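Local coordinates for protein mannan endo-1,6-alpha-mannosidase (Chaetomium thermophilum, PDB 6RY0) that probably acts as a glycoside hydrolase family 76 transglycosidase that cleaves alpha-1,6-mannosidic linkages and moves GPI-anchored glycoproteins into the fungal cell wall, at residues 45-50 / 390-395; 39-44 / 87-92; 322-327 / 369-374. All coordinates share one frame; numbering follows the deposited sequence.

How the contacts relate
From the N terminus, helix 33-48 comes first and takes part in two contacts in succession. Its residues 39-44 meet 87-92 on helix 76-93, so contact 2 closes a short loop of 42 residues. Residues 45-50, next along the chain, pair with 390-395 on helix 389-401, and contact 1 thereby spans 339 residues and brings an early and a late helix of the chain together. Because their segments alternate along the chain, contacts 1 and 2 cross. Contact 3, between 322-327 at the start of helix 323-337 and the loop 369-374, is nested inside contact 1 and follows contact 2 in series. Helix 389-401 links them physically: Val395 packs on Leu43 and on Trp373.

Contact 1: residues 45-50 / 390-395; sequences YDMMLF and GEAMSV
Met47 and Ala392 bring the two segments to their closest backbone approach, with 5.4 Å between the CA atom of Met47 and the CA atom of Ala392. The small methyl of Ala392, which points at the other segment, is consistent with so close an approach. The side chains that meet are apolar. Met47 SD rests against Ala392 CB at 3.8 Å and also comes within 3.5 Å of Met393 N, placing the sulfur on the backbone of the opposing helix. CG of Met47 stands anti to its own N (chi1 174°), and a bend at chi2 (63°) then brings SD onto Ala392 and Met393. Its methyl ends beside the methyl of Met393, the two chains crossing at an angle; both methionines have two modelled conformers, so all the contacts of Met47 described here, and that of the Met393 methyl, hold for one conformer of each. Phe50 adds a second neighbour, its CE2 lying 3.7 Å from Ala392 CB, so that the small methyl is shared by the sulfur and the aromatic ring. The side chain of Phe50 is about 7 Å from that of Asp73, a calcium ligand. Around this core, Asp46 forms a salt bridge with Arg367, Phe50 touches Ser387, and helix 76-93 packs against both partners, Tyr86 against Met47 and Thr85 against Met393.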
loop_
_atom_site.group_PDB
_atom_site.type_symbol
_atom_site.label_atom_id
_atom_site.label_comp_id
_atom_site.label_asym_id
_atom_site.label_seq_id
_atom_site.Cartn_x
_atom_site.Cartn_y
_atom_site.Cartn_z
ATOM N N TYR A 45 -5.163 -10.084 16.131
ATOM C CA TYR A 45 -4.955 -9.781 17.548
ATOM C C TYR A 45 -3.493 -9.420 17.803
ATOM O O TYR A 45 -3.209 -8.402 18.430
ATOM C CB TYR A 45 -5.415 -11.010 18.376
ATOM C CG TYR A 45 -5.163 -10.848 19.851
ATOM C CD1 TYR A 45 -3.933 -11.143 20.406
ATOM C CD2 TYR A 45 -6.187 -10.394 20.701
ATOM C CE1 TYR A 45 -3.724 -10.929 21.802
ATOM C CE2 TYR A 45 -5.981 -10.204 22.061
ATOM C CZ TYR A 45 -4.758 -10.431 22.574
ATOM O OH TYR A 45 -4.505 -10.212 23.908
ATOM N N ASP A 46 -2.558 -10.253 17.356
ATOM C CA ASP A 46 -1.154 -9.987 17.628
ATOM C C ASP A 46 -0.679 -8.705 16.983
ATOM O O ASP A 46 0.117 -7.988 17.582
ATOM C CB ASP A 46 -0.273 -11.150 17.197
ATOM C CG ASP A 46 -0.186 -12.252 18.239
ATOM O OD1 ASP A 46 -0.781 -12.092 19.329
ATOM O OD2 ASP A 46 0.511 -13.280 17.971
ATOM N N MET A 47 -1.153 -8.362 15.794
ATOM C CA MET A 47 -0.765 -7.100 15.185
ATOM C C MET A 47 -1.336 -5.924 16.002
ATOM O O MET A 47 -0.671 -4.917 16.205
ATOM C CB MET A 47 -1.251 -7.065 13.732
ATOM C CG MET A 47 -1.054 -5.767 12.980
ATOM S SD MET A 47 0.664 -5.338 12.807
ATOM C CE MET A 47 0.606 -3.572 12.606
ATOM N N MET A 48 -2.560 -6.065 16.485
ATOM C CA MET A 48 -3.204 -4.978 17.206
ATOM C C MET A 48 -2.492 -4.703 18.525
ATOM O O MET A 48 -2.552 -3.577 19.004
ATOM C CB MET A 48 -4.692 -5.266 17.415
ATOM C CG MET A 48 -5.561 -4.132 17.947
ATOM S SD MET A 48 -5.548 -2.723 16.800
ATOM C CE MET A 48 -6.476 -2.913 15.331
ATOM N N LEU A 49 -1.791 -5.683 19.107
ATOM C CA LEU A 49 -1.044 -5.447 20.335
ATOM C C LEU A 49 0.010 -4.340 20.153
ATOM O O LEU A 49 0.401 -3.688 21.124
ATOM C CB LEU A 49 -0.351 -6.708 20.833
ATOM C CG LEU A 49 -1.278 -7.824 21.304
ATOM C CD1 LEU A 49 -0.424 -9.065 21.626
ATOM C CD2 LEU A 49 -2.087 -7.411 22.516
ATOM N N PHE A 50 0.522 -4.145 18.931
ATOM C CA PHE A 50 1.501 -3.087 18.713
ATOM C C PHE A 50 0.889 -1.692 18.787
ATOM O O PHE A 50 1.606 -0.712 18.981
ATOM C CB PHE A 50 2.156 -3.260 17.340
ATOM C CG PHE A 50 3.042 -4.467 17.237
ATOM C CD1 PHE A 50 4.362 -4.423 17.647
ATOM C CD2 PHE A 50 2.576 -5.629 16.685
ATOM C CE1 PHE A 50 5.176 -5.535 17.545
ATOM C CE2 PHE A 50 3.388 -6.751 16.601
ATOM C CZ PHE A 50 4.688 -6.704 17.035
ATOM N N GLY A 390 5.834 -4.555 11.482
ATOM C CA GLY A 390 5.714 -4.732 10.045
ATOM C C GLY A 390 5.654 -6.183 9.643
ATOM O O GLY A 390 4.895 -6.554 8.735
ATOM N N GLU A 391 6.434 -7.021 10.328
ATOM C CA GLU A 391 6.400 -8.453 10.098
ATOM C C GLU A 391 5.018 -9.011 10.412
ATOM O O GLU A 391 4.465 -9.825 9.669
ATOM C CB GLU A 391 7.467 -9.151 10.965
ATOM C CG GLU A 391 8.918 -8.785 10.636
ATOM C CD GLU A 391 9.478 -7.590 11.366
ATOM O OE1 GLU A 391 8.731 -6.636 11.694
ATOM O OE2 GLU A 391 10.715 -7.604 11.563
ATOM N N ALA A 392 4.459 -8.581 11.540
ATOM C CA ALA A 392 3.124 -9.003 11.940
ATOM C C ALA A 392 2.086 -8.560 10.924
ATOM O O ALA A 392 1.163 -9.305 10.574
ATOM C CB ALA A 392 2.816 -8.465 13.321
ATOM N N MET A 393 2.223 -7.329 10.433
ATOM C CA MET A 393 1.288 -6.796 9.440
ATOM C C MET A 393 1.366 -7.607 8.141
ATOM O O MET A 393 0.344 -7.902 7.512
ATOM C CB MET A 393 1.625 -5.325 9.171
ATOM C CG MET A 393 0.524 -4.572 8.402
ATOM S SD MET A 393 0.972 -2.914 7.845
ATOM C CE MET A 393 1.534 -2.199 9.373
ATOM N N SER A 394 2.594 -7.947 7.741
ATOM C CA SER A 394 2.789 -8.687 6.515
ATOM C C SER A 394 2.223 -10.091 6.578
ATOM O O SER A 394 1.636 -10.549 5.585
ATOM C CB SER A 394 4.266 -8.686 6.113
ATOM O OG SER A 394 4.646 -7.389 5.697
ATOM N N VAL A 395 2.382 -10.796 7.704
ATOM C CA VAL A 395 1.794 -12.120 7.797
ATOM C C VAL A 395 0.265 -12.029 7.856
ATOM O O VAL A 395 -0.425 -12.824 7.222
ATOM C CB VAL A 395 2.353 -12.927 8.971
ATOM C CG1 VAL A 395 1.708 -14.309 9.013
ATOM C CG2 VAL A 395 3.871 -13.037 8.840
#

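Contact 2: residues 39-44 / 87-92; sequences SARTLA and VDYWHL
Tyr89 carries this contact from helix 76-93, laying its ring against Ala40, Arg41 and Ala44 of helix 33-48. The CH-pi contact comes from Ala44, whose CB sits over one face of the ring, 3.9 Å from its centroid and 18° off the normal. Apolar packing adds Ala40, whose CB is 4.0 Å from Tyr89 CE1 and approaches the rim in the ring plane. With chi1 at 170°, the ring reaches outward from its helix far enough for the phenol oxygen to meet the backbone of the other helix at Arg41: Tyr89 OH is 3.3 Å from Arg41 CA and 3.6 Å from Arg41 CB, while the charged end of Arg41 leads off elsewhere. The polar interactions lie beyond the two segments. Tyr89 OH is hydrogen-bonded to Asp95, which fixes the far end of the ring, and Tyr86 OH is hydrogen-bonded to Ala44 O. In backbone terms, the segment axes run nearly antiparallel, at 158°, and come no closer than 11.5 Å, a spacing bridged by the Tyr89 ring against the alanine methyls. Antiparallel helix packing of this kind is what builds the (alpha/alpha)6 barrel of glycoside hydrolase family 76.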
loop_
_atom_site.group_PDB
_atom_site.type_symbol
_atom_site.label_atom_id
_atom_site.label_comp_id
_atom_site.label_asym_id
_atom_site.label_seq_id
_atom_site.Cartn_x
_atom_site.Cartn_y
_atom_site.Cartn_z
ATOM N N SER A 39 -6.613 -18.528 12.079
ATOM C CA SER A 39 -5.255 -18.000 12.049
ATOM C C SER A 39 -5.258 -16.488 11.812
ATOM O O SER A 39 -4.549 -15.744 12.485
ATOM C CB SER A 39 -4.444 -18.715 10.994
ATOM O OG SER A 39 -4.214 -20.053 11.395
ATOM N N ALA A 40 -6.061 -16.035 10.855
ATOM C CA ALA A 40 -6.141 -14.601 10.583
ATOM C C ALA A 40 -6.643 -13.830 11.794
ATOM O O ALA A 40 -6.139 -12.741 12.072
ATOM C CB ALA A 40 -7.035 -14.354 9.367
ATOM N N ARG A 41 -7.617 -14.369 12.519
ATOM C CA ARG A 41 -8.109 -13.661 13.684
ATOM C C ARG A 41 -7.030 -13.528 14.748
ATOM O O ARG A 41 -6.890 -12.469 15.374
ATOM C CB ARG A 41 -9.348 -14.377 14.225
ATOM C CG ARG A 41 -10.111 -13.566 15.208
ATOM C CD ARG A 41 -11.343 -14.252 15.721
ATOM N NE ARG A 41 -11.057 -15.041 16.917
ATOM C CZ ARG A 41 -10.818 -14.543 18.136
ATOM N NH1 ARG A 41 -10.817 -13.216 18.378
ATOM N NH2 ARG A 41 -10.544 -15.376 19.143
ATOM N N THR A 42 -6.242 -14.574 14.944
ATOM C CA THR A 42 -5.164 -14.498 15.925
ATOM C C THR A 42 -4.058 -13.572 15.471
ATOM O O THR A 42 -3.513 -12.797 16.277
ATOM C CB THR A 42 -4.636 -15.922 16.213
ATOM O OG1 THR A 42 -5.716 -16.774 16.604
ATOM C CG2 THR A 42 -3.550 -15.916 17.266
ATOM N N LEU A 43 -3.748 -13.593 14.181
ATOM C CA LEU A 43 -2.759 -12.669 13.634
ATOM C C LEU A 43 -3.256 -11.223 13.753
ATOM O O LEU A 43 -2.457 -10.293 13.994
ATOM C CB LEU A 43 -2.469 -13.013 12.176
ATOM C CG LEU A 43 -1.631 -14.278 11.992
ATOM C CD1 LEU A 43 -1.828 -14.829 10.595
ATOM C CD2 LEU A 43 -0.185 -13.998 12.273
ATOM N N ALA A 44 -4.554 -10.997 13.590
ATOM C CA ALA A 44 -5.118 -9.665 13.731
ATOM C C ALA A 44 -4.973 -9.184 15.177
ATOM O O ALA A 44 -4.725 -8.001 15.432
ATOM C CB ALA A 44 -6.571 -9.633 13.260
ATOM N N VAL A 87 -8.881 -2.774 7.026
ATOM C CA VAL A 87 -10.021 -2.669 6.117
ATOM C C VAL A 87 -10.114 -3.923 5.250
ATOM O O VAL A 87 -11.193 -4.504 5.062
ATOM C CB VAL A 87 -9.891 -1.390 5.268
ATOM C CG1 VAL A 87 -10.928 -1.348 4.158
ATOM C CG2 VAL A 87 -10.021 -0.139 6.149
ATOM N N ASP A 88 -8.969 -4.368 4.734
ATOM C CA ASP A 88 -8.919 -5.625 3.978
ATOM C C ASP A 88 -9.254 -6.829 4.863
ATOM O O ASP A 88 -9.981 -7.722 4.434
ATOM C CB ASP A 88 -7.573 -5.832 3.279
ATOM C CG ASP A 88 -7.592 -5.484 1.813
ATOM O OD1 ASP A 88 -8.676 -5.434 1.190
ATOM O OD2 ASP A 88 -6.460 -5.290 1.282
ATOM N N TYR A 89 -8.718 -6.866 6.078
ATOM C CA TYR A 89 -8.994 -7.979 6.999
ATOM C C TYR A 89 -10.491 -8.185 7.171
ATOM O O TYR A 89 -10.988 -9.317 7.053
ATOM C CB TYR A 89 -8.308 -7.735 8.339
ATOM C CG TYR A 89 -8.737 -8.711 9.414
ATOM C CD1 TYR A 89 -8.276 -10.001 9.431
ATOM C CD2 TYR A 89 -9.641 -8.327 10.401
ATOM C CE1 TYR A 89 -8.724 -10.917 10.403
ATOM C CE2 TYR A 89 -10.097 -9.223 11.354
ATOM C CZ TYR A 89 -9.649 -10.525 11.327
ATOM O OH TYR A 89 -10.087 -11.475 12.212
ATOM N N TRP A 90 -11.229 -7.118 7.461
ATOM C CA TRP A 90 -12.666 -7.244 7.623
ATOM C C TRP A 90 -13.331 -7.699 6.327
ATOM O O TRP A 90 -14.232 -8.538 6.344
ATOM C CB TRP A 90 -13.248 -5.922 8.127
ATOM C CG TRP A 90 -14.728 -5.843 7.953
ATOM C CD1 TRP A 90 -15.713 -6.441 8.697
ATOM C CD2 TRP A 90 -15.397 -5.138 6.905
ATOM N NE1 TRP A 90 -16.945 -6.125 8.180
ATOM C CE2 TRP A 90 -16.775 -5.333 7.070
ATOM C CE3 TRP A 90 -14.940 -4.381 5.824
ATOM C CZ2 TRP A 90 -17.725 -4.773 6.184
ATOM C CZ3 TRP A 90 -15.859 -3.844 4.955
ATOM C CH2 TRP A 90 -17.227 -4.018 5.142
ATOM N N HIS A 91 -12.922 -7.124 5.201
ATOM C CA HIS A 91 -13.469 -7.496 3.906
ATOM C C HIS A 91 -13.291 -8.985 3.605
ATOM O O HIS A 91 -14.142 -9.607 2.989
ATOM C CB HIS A 91 -12.792 -6.616 2.858
ATOM C CG HIS A 91 -13.059 -6.949 1.435
ATOM N ND1 HIS A 91 -14.280 -6.787 0.842
ATOM C CD2 HIS A 91 -12.216 -7.343 0.452
ATOM C CE1 HIS A 91 -14.186 -7.083 -0.448
ATOM N NE2 HIS A 91 -12.936 -7.429 -0.715
ATOM N N LEU A 92 -12.126 -9.520 3.960
ATOM C CA LEU A 92 -11.733 -10.882 3.628
ATOM C C LEU A 92 -12.315 -11.908 4.594
ATOM O O LEU A 92 -12.565 -13.045 4.227
ATOM C CB LEU A 92 -10.204 -10.973 3.630
ATOM C CG LEU A 92 -9.572 -10.290 2.411
ATOM C CD1 LEU A 92 -8.132 -9.911 2.681
ATOM C CD2 LEU A 92 -9.676 -11.135 1.180
#

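Contact 3: residues 322-327 / 369-374; sequences TFKGYV and CGFYWK
Lys324, in the first turn of helix 323-337, and Phe371, in an irregular loop, are the backbone neighbours here, yet the CA of Lys324 and the CA of Phe371 are 9.2 Å apart, so the lysine side chain has to bridge the distance. It does so from the crowded position between its own N and carbonyl carbon (chi1 58°), with a further bend at chi3. Midway along, its CD lies over the face of Trp373, 3.5 Å from the centroid of the six-membered ring, the lysine chain and the indole side chain running antiparallel. Farther out, CE comes to 3.4 Å from Phe371 CE1. The ammonium then settles over the middle of the Phe371 ring, NZ being 3.6 Å from the centroid and 13° off the normal, a cation-pi contact. The same NZ donates to Phe371 O at 2.8 Å, nearly in line with the carbonyl (167°), and to water 1 at 3.0 Å; that water also accepts from Lys374 N, tying the backbone at Lys374 to the ammonium. A salt bridge to Glu310 is its charge partner, so the buried nitrogen is gripped by carboxylate, carbonyl and water and is likely to stay protonated. Trp373 NE1 donates to Gly370 O at 3.2 Å, a bent bond in the plane of the indole that is likely to limit the ring's rotation. Were the lysine cut back to an alanine here, Glu310 would probably lose this counter-charge and Phe371 O its lysine donor, and a gap would be likely beside the two rings. Strand 303-304 touches both Lys324 and Trp373 through Val304, helix 389-401 meets Phe371 through Glu391 and Trp373 through Ser394 and Val395, and the Cys369-Cys360 disulfide ties the loop to the chain just beyond helix 342-358.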
loop_
_atom_site.group_PDB
_atom_site.type_symbol
_atom_site.label_atom_id
_atom_site.label_comp_id
_atom_site.label_asym_id
_atom_site.label_seq_id
_atom_site.Cartn_x
_atom_site.Cartn_y
_atom_site.Cartn_z
ATOM N N THR A 322 7.357 -4.112 5.674
ATOM C CA THR A 322 5.931 -4.113 5.357
ATOM C C THR A 322 5.635 -4.485 3.908
ATOM O O THR A 322 4.490 -4.768 3.566
ATOM C CB THR A 322 5.288 -2.752 5.615
ATOM O OG1 THR A 322 5.707 -1.805 4.629
ATOM C CG2 THR A 322 5.593 -2.237 6.997
ATOM N N PHE A 323 6.636 -4.453 3.032
ATOM C CA PHE A 323 6.310 -4.464 1.596
ATOM C C PHE A 323 5.664 -5.761 1.163
ATOM O O PHE A 323 4.723 -5.762 0.364
ATOM C CB PHE A 323 7.531 -4.162 0.731
ATOM C CG PHE A 323 8.160 -2.805 0.901
ATOM C CD1 PHE A 323 7.513 -1.737 1.552
ATOM C CD2 PHE A 323 9.428 -2.567 0.373
ATOM C CE1 PHE A 323 8.126 -0.501 1.676
ATOM C CE2 PHE A 323 10.022 -1.332 0.488
ATOM C CZ PHE A 323 9.382 -0.303 1.145
ATOM N N LYS A 324 6.173 -6.896 1.658
ATOM C CA LYS A 324 5.671 -8.177 1.171
ATOM C C LYS A 324 4.193 -8.376 1.548
ATOM O O LYS A 324 3.472 -9.086 0.847
ATOM C CB LYS A 324 6.584 -9.335 1.588
ATOM C CG LYS A 324 6.776 -9.478 3.085
ATOM C CD LYS A 324 7.692 -10.650 3.444
ATOM C CE LYS A 324 9.051 -10.577 2.794
ATOM N NZ LYS A 324 10.027 -11.524 3.406
ATOM N N GLY A 325 3.710 -7.758 2.624
ATOM C CA GLY A 325 2.288 -7.817 2.910
ATOM C C GLY A 325 1.445 -7.135 1.851
ATOM O O GLY A 325 0.380 -7.610 1.458
ATOM N N TYR A 326 1.891 -5.946 1.417
ATOM C CA TYR A 326 1.211 -5.244 0.318
ATOM C C TYR A 326 1.231 -6.084 -0.949
ATOM O O TYR A 326 0.232 -6.160 -1.668
ATOM C CB TYR A 326 1.853 -3.889 0.001
ATOM C CG TYR A 326 2.168 -3.065 1.214
ATOM C CD1 TYR A 326 1.391 -3.111 2.360
ATOM C CD2 TYR A 326 3.263 -2.234 1.224
ATOM C CE1 TYR A 326 1.715 -2.377 3.485
ATOM C CE2 TYR A 326 3.593 -1.469 2.338
ATOM C CZ TYR A 326 2.821 -1.554 3.460
ATOM O OH TYR A 326 3.137 -0.864 4.619
ATOM N N VAL A 327 2.357 -6.734 -1.236
ATOM C CA VAL A 327 2.459 -7.590 -2.418
ATOM C C VAL A 327 1.336 -8.622 -2.397
ATOM O O VAL A 327 0.621 -8.817 -3.377
ATOM C CB VAL A 327 3.849 -8.238 -2.510
ATOM C CG1 VAL A 327 3.874 -9.245 -3.632
ATOM C CG2 VAL A 327 4.926 -7.196 -2.676
ATOM N N CYS A 369 5.859 -13.714 14.802
ATOM C CA CYS A 369 6.227 -13.720 13.389
ATOM C C CYS A 369 7.474 -12.893 13.114
ATOM O O CYS A 369 7.587 -11.741 13.512
ATOM C CB CYS A 369 5.082 -13.162 12.546
ATOM S SG CYS A 369 3.575 -14.176 12.491
ATOM N N GLY A 370 8.362 -13.499 12.329
ATOM C CA GLY A 370 9.481 -12.787 11.742
ATOM C C GLY A 370 9.253 -12.514 10.264
ATOM O O GLY A 370 8.140 -12.619 9.741
ATOM N N PHE A 371 10.344 -12.119 9.616
ATOM C CA PHE A 371 10.349 -11.590 8.266
ATOM C C PHE A 371 10.893 -12.548 7.234
ATOM O O PHE A 371 10.583 -12.420 6.039
ATOM C CB PHE A 371 11.233 -10.348 8.224
ATOM C CG PHE A 371 11.258 -9.649 6.887
ATOM C CD1 PHE A 371 10.115 -9.038 6.389
ATOM C CD2 PHE A 371 12.424 -9.585 6.142
ATOM C CE1 PHE A 371 10.143 -8.372 5.189
ATOM C CE2 PHE A 371 12.445 -8.903 4.944
ATOM C CZ PHE A 371 11.298 -8.317 4.461
ATOM N N TYR A 372 11.762 -13.466 7.642
ATOM C CA TYR A 372 12.613 -14.202 6.697
ATOM C C TYR A 372 11.913 -15.488 6.304
ATOM O O TYR A 372 12.327 -16.619 6.640
ATOM C CB TYR A 372 14.022 -14.405 7.320
ATOM C CG TYR A 372 14.714 -13.063 7.560
ATOM C CD1 TYR A 372 14.473 -12.351 8.715
ATOM C CD2 TYR A 372 15.556 -12.504 6.618
ATOM C CE1 TYR A 372 15.041 -11.117 8.942
ATOM C CE2 TYR A 372 16.139 -11.264 6.825
ATOM C CZ TYR A 372 15.872 -10.568 7.984
ATOM O OH TYR A 372 16.460 -9.347 8.172
ATOM N N TRP A 373 10.813 -15.322 5.571
ATOM C CA TRP A 373 9.938 -16.443 5.268
ATOM C C TRP A 373 10.645 -17.502 4.421
ATOM O O TRP A 373 10.560 -18.697 4.700
ATOM C CB TRP A 373 8.663 -15.965 4.574
ATOM C CG TRP A 373 7.884 -14.908 5.291
ATOM C CD1 TRP A 373 8.071 -14.418 6.554
ATOM C CD2 TRP A 373 6.779 -14.192 4.742
ATOM N NE1 TRP A 373 7.143 -13.431 6.822
ATOM C CE2 TRP A 373 6.342 -13.268 5.724
ATOM C CE3 TRP A 373 6.096 -14.257 3.528
ATOM C CZ2 TRP A 373 5.260 -12.414 5.526
ATOM C CZ3 TRP A 373 5.021 -13.401 3.324
ATOM C CH2 TRP A 373 4.618 -12.493 4.332
ATOM N N LYS A 374 11.328 -17.054 3.379
ATOM C CA LYS A 374 12.011 -18.000 2.503
ATOM C C LYS A 374 12.999 -18.873 3.279
ATOM O O LYS A 374 13.132 -20.056 2.980
ATOM C CB LYS A 374 12.704 -17.261 1.379
ATOM C CG LYS A 374 13.518 -18.177 0.417
ATOM C CD LYS A 374 12.693 -19.266 -0.336
ATOM C CE LYS A 374 13.558 -20.141 -1.241
ATOM N NZ LYS A 374 14.374 -21.199 -0.605
HETATM O O HOH W 1 10.740 -14.316 2.590
#